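PDB 3LWU: succinylglutamate desuccinylase/aspartoacylase from Shewanella frigidimarina, which probably acts as a zinc-dependent hydrolase of the succinylglutamate desuccinylase/aspartoacylase family, perhaps cleaving ester bonds. Local coordinates for residues A[59-64]-A[92-97]; A[63-68]-A[264-269]; A[37-42]-A[96-101]. One frame throughout, in Å; residues are numbered along the deposited sequence.

Contact 1: A[59-64]-A[92-97]. With ZN (zinc ion), chain C.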
ATOM      1  N   GLN A  59       6.107 -25.561   9.784  1.00 13.08           N
ATOM      2  CA  GLN A  59       5.458 -24.626   8.869  1.00 13.64           C
ATOM      3  C   GLN A  59       6.410 -23.491   8.510  1.00 13.84           C
ATOM      4  O   GLN A  59       7.327 -23.208   9.245  1.00 13.69           O
ATOM      5  CB  GLN A  59       4.138 -24.065   9.415  1.00 14.41           C
ATOM      6  CG  GLN A  59       4.250 -23.179  10.698  1.00 16.15           C
ATOM      7  CD  GLN A  59       2.935 -22.546  11.092  1.00 15.91           C
ATOM      8  OE1 GLN A  59       1.877 -23.126  10.859  1.00 16.68           O
ATOM      9  NE2 GLN A  59       2.995 -21.338  11.683  1.00 14.32           N
ATOM     10  N   ALA A  60       6.199 -22.880   7.350  1.00 13.43           N
ATOM     11  CA  ALA A  60       6.965 -21.717   6.929  1.00 14.29           C
ATOM     12  C   ALA A  60       6.061 -20.626   6.394  1.00 14.30           C
ATOM     13  O   ALA A  60       4.949 -20.919   5.908  1.00 14.86           O
ATOM     14  CB  ALA A  60       7.997 -22.112   5.812  1.00 12.73           C
ATOM     15  N   ASN A  61       6.550 -19.379   6.462  1.00 14.22           N
ATOM     16  CA  ASN A  61       6.095 -18.282   5.555  1.00 15.28           C
ATOM     17  C   ASN A  61       4.747 -17.716   5.964  1.00 15.61           C
ATOM     18  O   ASN A  61       4.031 -17.162   5.154  1.00 15.88           O
ATOM     19  CB  ASN A  61       6.096 -18.786   4.098  1.00 14.29           C
ATOM     20  CG  ASN A  61       6.266 -17.681   3.020  1.00 16.02           C
ATOM     21  OD1 ASN A  61       6.265 -18.026   1.842  1.00 15.19           O
ATOM     22  ND2 ASN A  61       6.447 -16.395   3.405  1.00 14.31           N
ATOM     23  N   VAL A  62       4.427 -17.796   7.260  1.00 16.25           N
ATOM     24  CA  VAL A  62       3.254 -17.110   7.783  1.00 16.31           C
ATOM     25  C   VAL A  62       3.367 -15.604   7.605  1.00 15.87           C
ATOM     26  O   VAL A  62       2.375 -14.904   7.366  1.00 16.26           O
ATOM     27  CB  VAL A  62       3.010 -17.457   9.239  1.00 16.43           C
ATOM     28  CG1 VAL A  62       1.961 -16.530   9.834  1.00 16.26           C
ATOM     29  CG2 VAL A  62       2.558 -18.914   9.339  1.00 18.01           C
ATOM     30  N   HIS A  63       4.576 -15.106   7.760  1.00 16.18           N
ATOM     31  CA  HIS A  63       4.918 -13.738   7.364  1.00 16.35           C
ATOM     32  C   HIS A  63       5.311 -13.854   5.923  1.00 16.44           C
ATOM     33  O   HIS A  63       6.258 -14.538   5.607  1.00 17.18           O
ATOM     34  CB  HIS A  63       6.084 -13.198   8.239  1.00 16.54           C
ATOM     35  CG  HIS A  63       5.647 -12.729   9.593  1.00 15.12           C
ATOM     36  ND1 HIS A  63       6.384 -12.934  10.738  1.00 19.47           N
ATOM     37  CD2 HIS A  63       4.502 -12.123   9.993  1.00 17.18           C
ATOM     38  CE1 HIS A  63       5.745 -12.429  11.779  1.00 14.93           C
ATOM     39  NE2 HIS A  63       4.591 -11.937  11.356  1.00 17.88           N
ATOM     40  N   GLY A  64       4.603 -13.186   5.013  1.00 16.92           N
ATOM     41  CA  GLY A  64       4.695 -13.527   3.601  1.00 15.91           C
ATOM     42  C   GLY A  64       5.985 -13.197   2.882  1.00 15.92           C
ATOM     43  O   GLY A  64       6.252 -13.770   1.838  1.00 14.83           O
ATOM     44  N   ALA A  92       4.087 -27.787   6.347  1.00 14.99           N
ATOM     45  CA  ALA A  92       3.141 -26.832   5.775  1.00 14.77           C
ATOM     46  C   ALA A  92       3.924 -25.639   5.241  1.00 14.65           C
ATOM     47  O   ALA A  92       4.053 -24.631   5.927  1.00 14.46           O
ATOM     48  CB  ALA A  92       2.099 -26.381   6.808  1.00 13.03           C
ATOM     49  N   PRO A  93       4.488 -25.766   4.024  1.00 14.39           N
ATOM     50  CA  PRO A  93       5.114 -24.581   3.464  1.00 14.17           C
ATOM     51  C   PRO A  93       4.050 -23.634   2.916  1.00 13.50           C
ATOM     52  O   PRO A  93       2.882 -23.997   2.846  1.00 13.97           O
ATOM     53  CB  PRO A  93       5.983 -25.148   2.348  1.00 13.92           C
ATOM     54  CG  PRO A  93       5.242 -26.302   1.876  1.00 15.00           C
ATOM     55  CD  PRO A  93       4.583 -26.907   3.102  1.00 13.98           C
ATOM     56  N   LEU A  94       4.439 -22.424   2.558  1.00 13.35           N
ATOM     57  CA  LEU A  94       3.493 -21.463   1.955  1.00 14.33           C
ATOM     58  C   LEU A  94       2.225 -21.357   2.822  1.00 13.92           C
ATOM     59  O   LEU A  94       1.110 -21.448   2.323  1.00 16.30           O
ATOM     60  CB  LEU A  94       3.142 -21.888   0.523  1.00 13.77           C
ATOM     61  CG  LEU A  94       4.305 -22.018  -0.477  1.00 15.16           C
ATOM     62  CD1 LEU A  94       3.810 -22.729  -1.793  1.00 12.94           C
ATOM     63  CD2 LEU A  94       5.044 -20.683  -0.846  1.00 12.18           C
ATOM     64  N   ALA A  95       2.397 -21.155   4.119  1.00 14.37           N
ATOM     65  CA  ALA A  95       1.296 -21.312   5.058  1.00 14.45           C
ATOM     66  C   ALA A  95       0.371 -20.110   5.141  1.00 14.59           C
ATOM     67  O   ALA A  95      -0.638 -20.182   5.818  1.00 15.26           O
ATOM     68  CB  ALA A  95       1.825 -21.682   6.467  1.00 14.14           C
ATOM     69  N   ASN A  96       0.704 -19.000   4.483  1.00 14.60           N
ATOM     70  CA  ASN A  96      -0.168 -17.847   4.480  1.00 14.12           C
ATOM     71  C   ASN A  96      -0.277 -17.280   3.086  1.00 14.22           C
ATOM     72  O   ASN A  96       0.325 -16.235   2.774  1.00 15.11           O
ATOM     73  CB  ASN A  96       0.323 -16.797   5.484  1.00 14.11           C
ATOM     74  CG  ASN A  96      -0.597 -15.563   5.529  1.00 16.47           C
ATOM     75  OD1 ASN A  96      -1.639 -15.560   4.867  1.00 15.46           O
ATOM     76  ND2 ASN A  96      -0.224 -14.524   6.322  1.00 13.69           N
ATOM     77  N   PRO A  97      -1.038 -17.956   2.212  1.00 14.18           N
ATOM     78  CA  PRO A  97      -1.083 -17.510   0.809  1.00 14.61           C
ATOM     79  C   PRO A  97      -1.514 -16.055   0.645  1.00 15.27           C
ATOM     80  O   PRO A  97      -0.976 -15.342  -0.229  1.00 14.86           O
ATOM     81  CB  PRO A  97      -2.043 -18.507   0.138  1.00 14.36           C
ATOM     82  CG  PRO A  97      -2.760 -19.157   1.274  1.00 15.92           C
ATOM     83  CD  PRO A  97      -1.792 -19.196   2.406  1.00 13.44           C
TER
HETATM   84 ZN    ZN C 374       8.252 -13.822  10.887  1.00 29.18          ZN
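Asn61 and Leu94 pair in register with their CA atoms 5.5 Å apart, and both adopt a left-handed backbone conformation, uncommon for a leucine, just past the end of the parallel strand pairing. Their side chains run side by side in the same direction, Leu94 CD2 lying 4.0 Å from Asn61 OD1. Asn70 of helix 68-80 binds both Asn61 OD1 and Leu94 N, tying the two bends together. Before them, Ala60 uses both its backbone polar atoms across the contact: its N donates to Ala92 O (3.1 Å), and its O accepts from Ala95 N (3.1 Å). The methyl of Ala95 then packs against Val62 CG2 at 4.1 Å. Further on, Asn96 holds segment 59-64 by its side chain. With CG anti to the backbone N (chi1 -179°), the amide reaches across, and ND2 donates to Val62 O over 2.8 Å, nearly straight at 164° and in the plane of both groups. Asn61 ND2 works within its own segment, donating to His63 O (2.9 Å) from a tilted position and to Gly64 O from above the carbonyl plane. These bonds probably help to shape the turn after strand 56-60 that carries His63, whose ND1 binds the zinc ion at 2.1 Å. A metal-binding histidine on the loop following a parallel strand is typical of the alpha/beta fold of M14 zinc carboxypeptidases and their aspartoacylase relatives.

Contact 2: A[63-68]-A[264-269]; sequences HGAEVQ and ASQERI. With ZN (zinc ion), chain C.
Gln68 reaches along the 264-269 loop: its CB rests 3.6 Å from Arg268 O, and the chain then turns about its CB-CG bond (chi2 70°) to lay the amide beside the next residue. OE1 comes 3.4 Å from Ile269 CA and accepts a hydrogen bond from Asp270 N, whereas NE2 lies 3.8 Å from Arg268 NH1, the amide and guanidinium planes 50° apart. Arg268 NH1 has its charged partner in Asp273. Behind this, Val67 and Ile269 cross at about a right angle, Val67 CG2 3.7 Å from Ile269 CD1, and residues Leu320 and Ile321 of a second subunit pack against this pair. The one direct hydrogen bond between the loops runs from Glu267 N to Ala65 O, 2.9 Å long and almost straight (172°). A water adds a bridge, donating to Ser265 O and Arg268 O while accepting weakly from Gln68 N. Gln266 CB packs near Glu66 CG, whose extended chain carries the carboxylate to zinc unevenly: OE1, which also accepts from Thr193 N, binds at 2.1 Å and OE2 at 2.6 Å. His63 and Glu66, the two ends of a type I turn, form the HxxE motif of the M14 family; His192 completes the zinc site.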
ATOM      1  N   HIS A  63       4.576 -15.106   7.760  1.00 16.18           N
ATOM      2  CA  HIS A  63       4.918 -13.738   7.364  1.00 16.35           C
ATOM      3  C   HIS A  63       5.311 -13.854   5.923  1.00 16.44           C
ATOM      4  O   HIS A  63       6.258 -14.538   5.607  1.00 17.18           O
ATOM      5  CB  HIS A  63       6.084 -13.198   8.239  1.00 16.54           C
ATOM      6  CG  HIS A  63       5.647 -12.729   9.593  1.00 15.12           C
ATOM      7  ND1 HIS A  63       6.384 -12.934  10.738  1.00 19.47           N
ATOM      8  CD2 HIS A  63       4.502 -12.123   9.993  1.00 17.18           C
ATOM      9  CE1 HIS A  63       5.745 -12.429  11.779  1.00 14.93           C
ATOM     10  NE2 HIS A  63       4.591 -11.937  11.356  1.00 17.88           N
ATOM     11  N   GLY A  64       4.603 -13.186   5.013  1.00 16.92           N
ATOM     12  CA  GLY A  64       4.695 -13.527   3.601  1.00 15.91           C
ATOM     13  C   GLY A  64       5.985 -13.197   2.882  1.00 15.92           C
ATOM     14  O   GLY A  64       6.252 -13.770   1.838  1.00 14.83           O
ATOM     15  N   ALA A  65       6.764 -12.261   3.425  1.00 16.01           N
ATOM     16  CA  ALA A  65       8.070 -11.903   2.876  1.00 15.47           C
ATOM     17  C   ALA A  65       9.139 -12.896   3.267  1.00 15.35           C
ATOM     18  O   ALA A  65      10.232 -12.923   2.701  1.00 14.77           O
ATOM     19  CB  ALA A  65       8.502 -10.465   3.387  1.00 15.50           C
ATOM     20  N   GLU A  66       8.838 -13.700   4.275  1.00 16.26           N
ATOM     21  CA  GLU A  66       9.818 -14.572   4.886  1.00 15.96           C
ATOM     22  C   GLU A  66       9.827 -15.918   4.180  1.00 15.87           C
ATOM     23  O   GLU A  66       9.359 -16.923   4.733  1.00 15.90           O
ATOM     24  CB  GLU A  66       9.520 -14.663   6.379  1.00 15.01           C
ATOM     25  CG  GLU A  66       9.636 -13.303   7.061  1.00 16.56           C
ATOM     26  CD  GLU A  66       9.301 -13.283   8.542  1.00 15.43           C
ATOM     27  OE1 GLU A  66       9.160 -14.370   9.125  1.00 17.47           O
ATOM     28  OE2 GLU A  66       9.116 -12.152   9.127  1.00 15.89           O
ATOM     29  N   VAL A  67      10.345 -15.905   2.942  1.00 15.85           N
ATOM     30  CA  VAL A  67      10.195 -17.027   2.027  1.00 15.39           C
ATOM     31  C   VAL A  67      11.243 -18.128   2.187  1.00 16.44           C
ATOM     32  O   VAL A  67      10.992 -19.245   1.702  1.00 16.40           O
ATOM     33  CB  VAL A  67      10.088 -16.587   0.522  1.00 15.57           C
ATOM     34  CG1 VAL A  67       8.771 -15.801   0.282  1.00 13.08           C
ATOM     35  CG2 VAL A  67      11.335 -15.787   0.055  1.00 13.30           C
ATOM     36  N   GLN A  68      12.358 -17.881   2.909  1.00 16.65           N
ATOM     37  CA  GLN A  68      13.474 -18.876   2.965  1.00 16.28           C
ATOM     38  C   GLN A  68      13.039 -20.203   3.576  1.00 15.82           C
ATOM     39  O   GLN A  68      13.543 -21.257   3.172  1.00 15.13           O
ATOM     40  CB  GLN A  68      14.716 -18.306   3.679  1.00 16.57           C
ATOM     41  CG  GLN A  68      15.927 -19.252   3.909  1.00 14.05           C
ATOM     42  CD  GLN A  68      16.689 -19.653   2.657  1.00 15.53           C
ATOM     43  OE1 GLN A  68      16.182 -19.584   1.500  1.00 17.36           O
ATOM     44  NE2 GLN A  68      17.923 -20.095   2.868  1.00 13.64           N
ATOM     45  N   ALA A 264      17.878 -16.144   8.672  1.00 18.47           N
ATOM     46  CA  ALA A 264      18.547 -15.029   7.975  1.00 17.93           C
ATOM     47  C   ALA A 264      17.530 -14.068   7.392  1.00 16.95           C
ATOM     48  O   ALA A 264      16.583 -13.767   8.068  1.00 17.33           O
ATOM     49  CB  ALA A 264      19.592 -15.507   6.945  1.00 16.74           C
ATOM     50  N   SER A 265      17.737 -13.561   6.178  1.00 17.00           N
ATOM     51  CA  SER A 265      16.968 -12.422   5.693  1.00 16.89           C
ATOM     52  C   SER A 265      15.711 -12.804   4.892  1.00 16.61           C
ATOM     53  O   SER A 265      15.632 -13.865   4.255  1.00 15.31           O
ATOM     54  CB  SER A 265      17.869 -11.510   4.864  1.00 17.23           C
ATOM     55  OG  SER A 265      19.022 -11.125   5.629  1.00 15.73           O
ATOM     56  N   GLN A 266      14.733 -11.927   4.974  1.00 15.74           N
ATOM     57  CA  GLN A 266      13.523 -11.997   4.146  1.00 16.84           C
ATOM     58  C   GLN A 266      13.797 -11.732   2.680  1.00 16.93           C
ATOM     59  O   GLN A 266      14.913 -11.334   2.304  1.00 17.32           O
ATOM     60  CB  GLN A 266      12.495 -10.988   4.665  1.00 16.11           C
ATOM     61  CG  GLN A 266      12.892  -9.545   4.402  1.00 18.08           C
ATOM     62  CD  GLN A 266      11.968  -8.554   5.094  1.00 19.89           C
ATOM     63  OE1 GLN A 266      11.146  -8.941   5.928  1.00 19.73           O
ATOM     64  NE2 GLN A 266      12.138  -7.247   4.782  1.00 20.24           N
ATOM     65  N   GLU A 267      12.782 -11.959   1.845  1.00 17.89           N
ATOM     66  CA  GLU A 267      12.855 -11.693   0.414  1.00 18.30           C
ATOM     67  C   GLU A 267      14.036 -12.352  -0.247  1.00 18.68           C
ATOM     68  O   GLU A 267      14.666 -11.775  -1.144  1.00 17.67           O
ATOM     69  CB  GLU A 267      12.893 -10.167   0.149  1.00 19.59           C
ATOM     70  CG  GLU A 267      11.567  -9.497   0.521  1.00 20.95           C
ATOM     71  CD  GLU A 267      10.424  -9.952  -0.403  1.00 23.77           C
ATOM     72  OE1 GLU A 267      10.524 -10.996  -1.130  1.00 31.70           O
ATOM     73  OE2 GLU A 267       9.467  -9.222  -0.477  1.00 25.44           O
ATOM     74  N   ARG A 268      14.349 -13.563   0.212  1.00 18.23           N
ATOM     75  CA  ARG A 268      15.530 -14.253  -0.255  1.00 18.41           C
ATOM     76  C   ARG A 268      15.290 -15.758  -0.233  1.00 17.62           C
ATOM     77  O   ARG A 268      14.735 -16.277   0.731  1.00 18.23           O
ATOM     78  CB  ARG A 268      16.695 -13.905   0.679  1.00 19.60           C
ATOM     79  CG  ARG A 268      17.982 -14.696   0.466  1.00 21.39           C
ATOM     80  CD  ARG A 268      18.856 -14.503   1.714  1.00 23.23           C
ATOM     81  NE  ARG A 268      20.155 -15.156   1.639  1.00 22.52           N
ATOM     82  CZ  ARG A 268      20.557 -16.185   2.381  1.00 25.71           C
ATOM     83  NH1 ARG A 268      19.762 -16.763   3.276  1.00 22.71           N
ATOM     84  NH2 ARG A 268      21.787 -16.647   2.212  1.00 27.59           N
ATOM     85  N   ILE A 269      15.744 -16.429  -1.285  1.00 17.41           N
ATOM     86  CA  ILE A 269      15.781 -17.876  -1.390  1.00 16.80           C
ATOM     87  C   ILE A 269      17.238 -18.215  -1.677  1.00 16.62           C
ATOM     88  O   ILE A 269      17.828 -17.682  -2.611  1.00 15.83           O
ATOM     89  CB  ILE A 269      14.927 -18.359  -2.561  1.00 16.74           C
ATOM     90  CG1 ILE A 269      13.437 -18.174  -2.269  1.00 17.85           C
ATOM     91  CG2 ILE A 269      15.256 -19.774  -2.926  1.00 18.31           C
ATOM     92  CD1 ILE A 269      12.879 -18.940  -1.134  1.00 13.92           C
TER
HETATM   93 ZN    ZN C 374       8.252 -13.822  10.887  1.00 29.18          ZN
HETATM   94  O   HOH W   1      13.579 -15.108   2.884  1.00 14.18           O

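Contact 3: A[37-42]-A[96-101]; sequences QALTVP and NPLGIN
The pyrrolidine ring of Pro97 meets the strand mainly through its outer rim: Thr40 O comes 3.4 Å from CG there, and Val41 CG2 sits 3.9 Å from CD. Leu39 lies over one face of the ring, its CD2 4.1 Å from Pro97 CG. Pro97 is the first residue of the short helix 97-100, directly after an Asn96 N-cap, so the contact seats a capped helix start against strand 38-46. Leu39 turns its CG beside its own backbone N (chi1 -72°), which directs both methyls at the helix: CD2 approaches Leu98 N to 4.0 Å and CD1 meets Leu98 CB at 4.1 Å. With an alanine in place of Pro97, CG and CD would be gone, and Thr40 O and Val41 CG2 would probably face a gap where the ring now packs. Other subunits approach the same region. Thr35 of a third subunit packs on Pro97 and binds Asn101 ND2 through OG1, and Leu373 of a fourth touches Leu98. Within the helix, Ile100 N donates to Asn96 O over 2.9 Å. The cap itself is the bond from Gly99 N to Asn96 OD1 at 3.2 Å, straight at the hydrogen (168°) but with the donor 68° out of the carbonyl plane.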
ATOM      1  N   GLN A  37     -12.161 -17.619  -4.865  1.00 19.88           N
ATOM      2  CA  GLN A  37     -10.988 -18.456  -4.820  1.00 21.64           C
ATOM      3  C   GLN A  37     -10.649 -18.808  -3.360  1.00 20.57           C
ATOM      4  O   GLN A  37     -10.609 -17.956  -2.491  1.00 18.50           O
ATOM      5  CB  GLN A  37      -9.839 -17.691  -5.493  1.00 23.58           C
ATOM      6  CG  GLN A  37      -8.463 -18.431  -5.632  1.00 30.34           C
ATOM      7  CD  GLN A  37      -7.628 -17.902  -6.847  1.00 39.96           C
ATOM      8  OE1 GLN A  37      -7.475 -18.641  -7.838  1.00 46.42           O
ATOM      9  NE2 GLN A  37      -7.121 -16.618  -6.790  1.00 41.15           N
ATOM     10  N   ALA A  38     -10.461 -20.095  -3.137  1.00 19.80           N
ATOM     11  CA  ALA A  38     -10.033 -20.644  -1.880  1.00 19.96           C
ATOM     12  C   ALA A  38      -8.621 -20.232  -1.587  1.00 19.23           C
ATOM     13  O   ALA A  38      -7.779 -20.170  -2.493  1.00 19.70           O
ATOM     14  CB  ALA A  38     -10.132 -22.217  -1.908  1.00 20.32           C
ATOM     15  N   LEU A  39      -8.358 -19.931  -0.322  1.00 17.33           N
ATOM     16  CA  LEU A  39      -6.990 -19.788   0.146  1.00 16.31           C
ATOM     17  C   LEU A  39      -6.597 -21.148   0.707  1.00 16.41           C
ATOM     18  O   LEU A  39      -7.180 -21.617   1.707  1.00 15.94           O
ATOM     19  CB  LEU A  39      -6.900 -18.717   1.239  1.00 15.94           C
ATOM     20  CG  LEU A  39      -7.059 -17.270   0.745  1.00 16.39           C
ATOM     21  CD1 LEU A  39      -7.275 -16.287   1.981  1.00 13.58           C
ATOM     22  CD2 LEU A  39      -5.842 -16.872  -0.132  1.00 13.10           C
ATOM     23  N   THR A  40      -5.616 -21.781   0.084  1.00 15.95           N
ATOM     24  CA  THR A  40      -5.200 -23.110   0.492  1.00 17.35           C
ATOM     25  C   THR A  40      -3.697 -23.180   0.818  1.00 16.20           C
ATOM     26  O   THR A  40      -2.873 -22.375   0.316  1.00 17.38           O
ATOM     27  CB  THR A  40      -5.581 -24.164  -0.597  1.00 17.63           C
ATOM     28  OG1 THR A  40      -4.812 -23.906  -1.748  1.00 23.44           O
ATOM     29  CG2 THR A  40      -7.046 -24.079  -1.021  1.00 17.12           C
ATOM     30  N   VAL A  41      -3.365 -24.107   1.713  1.00 16.31           N
ATOM     31  CA  VAL A  41      -2.007 -24.414   2.128  1.00 16.25           C
ATOM     32  C   VAL A  41      -1.741 -25.862   1.785  1.00 17.88           C
ATOM     33  O   VAL A  41      -2.550 -26.717   2.125  1.00 19.04           O
ATOM     34  CB  VAL A  41      -1.842 -24.220   3.635  1.00 16.73           C
ATOM     35  CG1 VAL A  41      -0.470 -24.682   4.105  1.00 14.48           C
ATOM     36  CG2 VAL A  41      -2.113 -22.741   3.998  1.00 14.20           C
ATOM     37  N   PRO A  42      -0.611 -26.151   1.103  1.00 17.98           N
ATOM     38  CA  PRO A  42      -0.239 -27.520   0.779  1.00 17.89           C
ATOM     39  C   PRO A  42       0.387 -28.197   2.006  1.00 18.31           C
ATOM     40  O   PRO A  42       1.150 -27.579   2.715  1.00 18.82           O
ATOM     41  CB  PRO A  42       0.788 -27.351  -0.338  1.00 18.17           C
ATOM     42  CG  PRO A  42       1.387 -26.002  -0.127  1.00 17.75           C
ATOM     43  CD  PRO A  42       0.330 -25.167   0.541  1.00 18.25           C
ATOM     44  N   ASN A  96       0.704 -19.000   4.483  1.00 14.60           N
ATOM     45  CA  ASN A  96      -0.168 -17.847   4.480  1.00 14.12           C
ATOM     46  C   ASN A  96      -0.277 -17.280   3.086  1.00 14.22           C
ATOM     47  O   ASN A  96       0.325 -16.235   2.774  1.00 15.11           O
ATOM     48  CB  ASN A  96       0.323 -16.797   5.484  1.00 14.11           C
ATOM     49  CG  ASN A  96      -0.597 -15.563   5.529  1.00 16.47           C
ATOM     50  OD1 ASN A  96      -1.639 -15.560   4.867  1.00 15.46           O
ATOM     51  ND2 ASN A  96      -0.224 -14.524   6.322  1.00 13.69           N
ATOM     52  N   PRO A  97      -1.038 -17.956   2.212  1.00 14.18           N
ATOM     53  CA  PRO A  97      -1.083 -17.510   0.809  1.00 14.61           C
ATOM     54  C   PRO A  97      -1.514 -16.055   0.645  1.00 15.27           C
ATOM     55  O   PRO A  97      -0.976 -15.342  -0.229  1.00 14.86           O
ATOM     56  CB  PRO A  97      -2.043 -18.507   0.138  1.00 14.36           C
ATOM     57  CG  PRO A  97      -2.760 -19.157   1.274  1.00 15.92           C
ATOM     58  CD  PRO A  97      -1.792 -19.196   2.406  1.00 13.44           C
ATOM     59  N   LEU A  98      -2.413 -15.573   1.505  1.00 15.43           N
ATOM     60  CA  LEU A  98      -2.873 -14.163   1.387  1.00 16.47           C
ATOM     61  C   LEU A  98      -1.689 -13.228   1.575  1.00 16.02           C
ATOM     62  O   LEU A  98      -1.465 -12.342   0.762  1.00 17.10           O
ATOM     63  CB  LEU A  98      -3.985 -13.831   2.402  1.00 16.83           C
ATOM     64  CG  LEU A  98      -4.579 -12.415   2.465  1.00 18.56           C
ATOM     65  CD1 LEU A  98      -5.106 -11.848   1.156  1.00 17.56           C
ATOM     66  CD2 LEU A  98      -5.714 -12.471   3.500  1.00 15.27           C
ATOM     67  N   GLY A  99      -0.910 -13.457   2.623  1.00 15.96           N
ATOM     68  CA  GLY A  99       0.250 -12.633   2.907  1.00 15.77           C
ATOM     69  C   GLY A  99       1.355 -12.792   1.859  1.00 15.93           C
ATOM     70  O   GLY A  99       1.987 -11.830   1.473  1.00 15.81           O
ATOM     71  N   ILE A 100       1.597 -14.008   1.416  1.00 16.12           N
ATOM     72  CA  ILE A 100       2.703 -14.303   0.476  1.00 16.37           C
ATOM     73  C   ILE A 100       2.465 -13.612  -0.850  1.00 17.02           C
ATOM     74  O   ILE A 100       3.424 -13.159  -1.495  1.00 18.14           O
ATOM     75  CB  ILE A 100       2.808 -15.837   0.248  1.00 16.23           C
ATOM     76  CG1 ILE A 100       3.337 -16.520   1.502  1.00 17.37           C
ATOM     77  CG2 ILE A 100       3.676 -16.220  -1.013  1.00 16.72           C
ATOM     78  CD1 ILE A 100       2.931 -18.017   1.636  1.00 14.39           C
ATOM     79  N   ASN A 101       1.192 -13.568  -1.255  1.00 15.84           N
ATOM     80  CA  ASN A 101       0.787 -12.994  -2.530  1.00 16.48           C
ATOM     81  C   ASN A 101       0.507 -11.479  -2.489  1.00 15.97           C
ATOM     82  O   ASN A 101       0.110 -10.894  -3.479  1.00 16.65           O
ATOM     83  CB  ASN A 101      -0.435 -13.761  -3.105  1.00 16.10           C
ATOM     84  CG  ASN A 101      -0.089 -15.196  -3.457  1.00 16.01           C
ATOM     85  OD1 ASN A 101       1.016 -15.444  -3.943  1.00 14.84           O
ATOM     86  ND2 ASN A 101      -1.006 -16.148  -3.188  1.00 12.83           N
TER

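Contacts 1 and 2 share His63 and Gly64, and their centres lie 10 Å apart. The loop after strand 56-60 is thus held on one flank by residues 92-97 and on another by residues 264-269, and it delivers two of the three protein ligands of the zinc ion. Contact 3 shares Asn96 and Pro97 with contact 1, centres 8 Å apart, and lies further from the metal: the Pro97 and His63 side chains are about 11 Å apart. Asn96 is the residue through which the two are joined, one end of its amide turned to each. Ile100 bridges further, its CG1 3.3 Å from Asn61 OD1 and 3.9 Å from Gly64 CA.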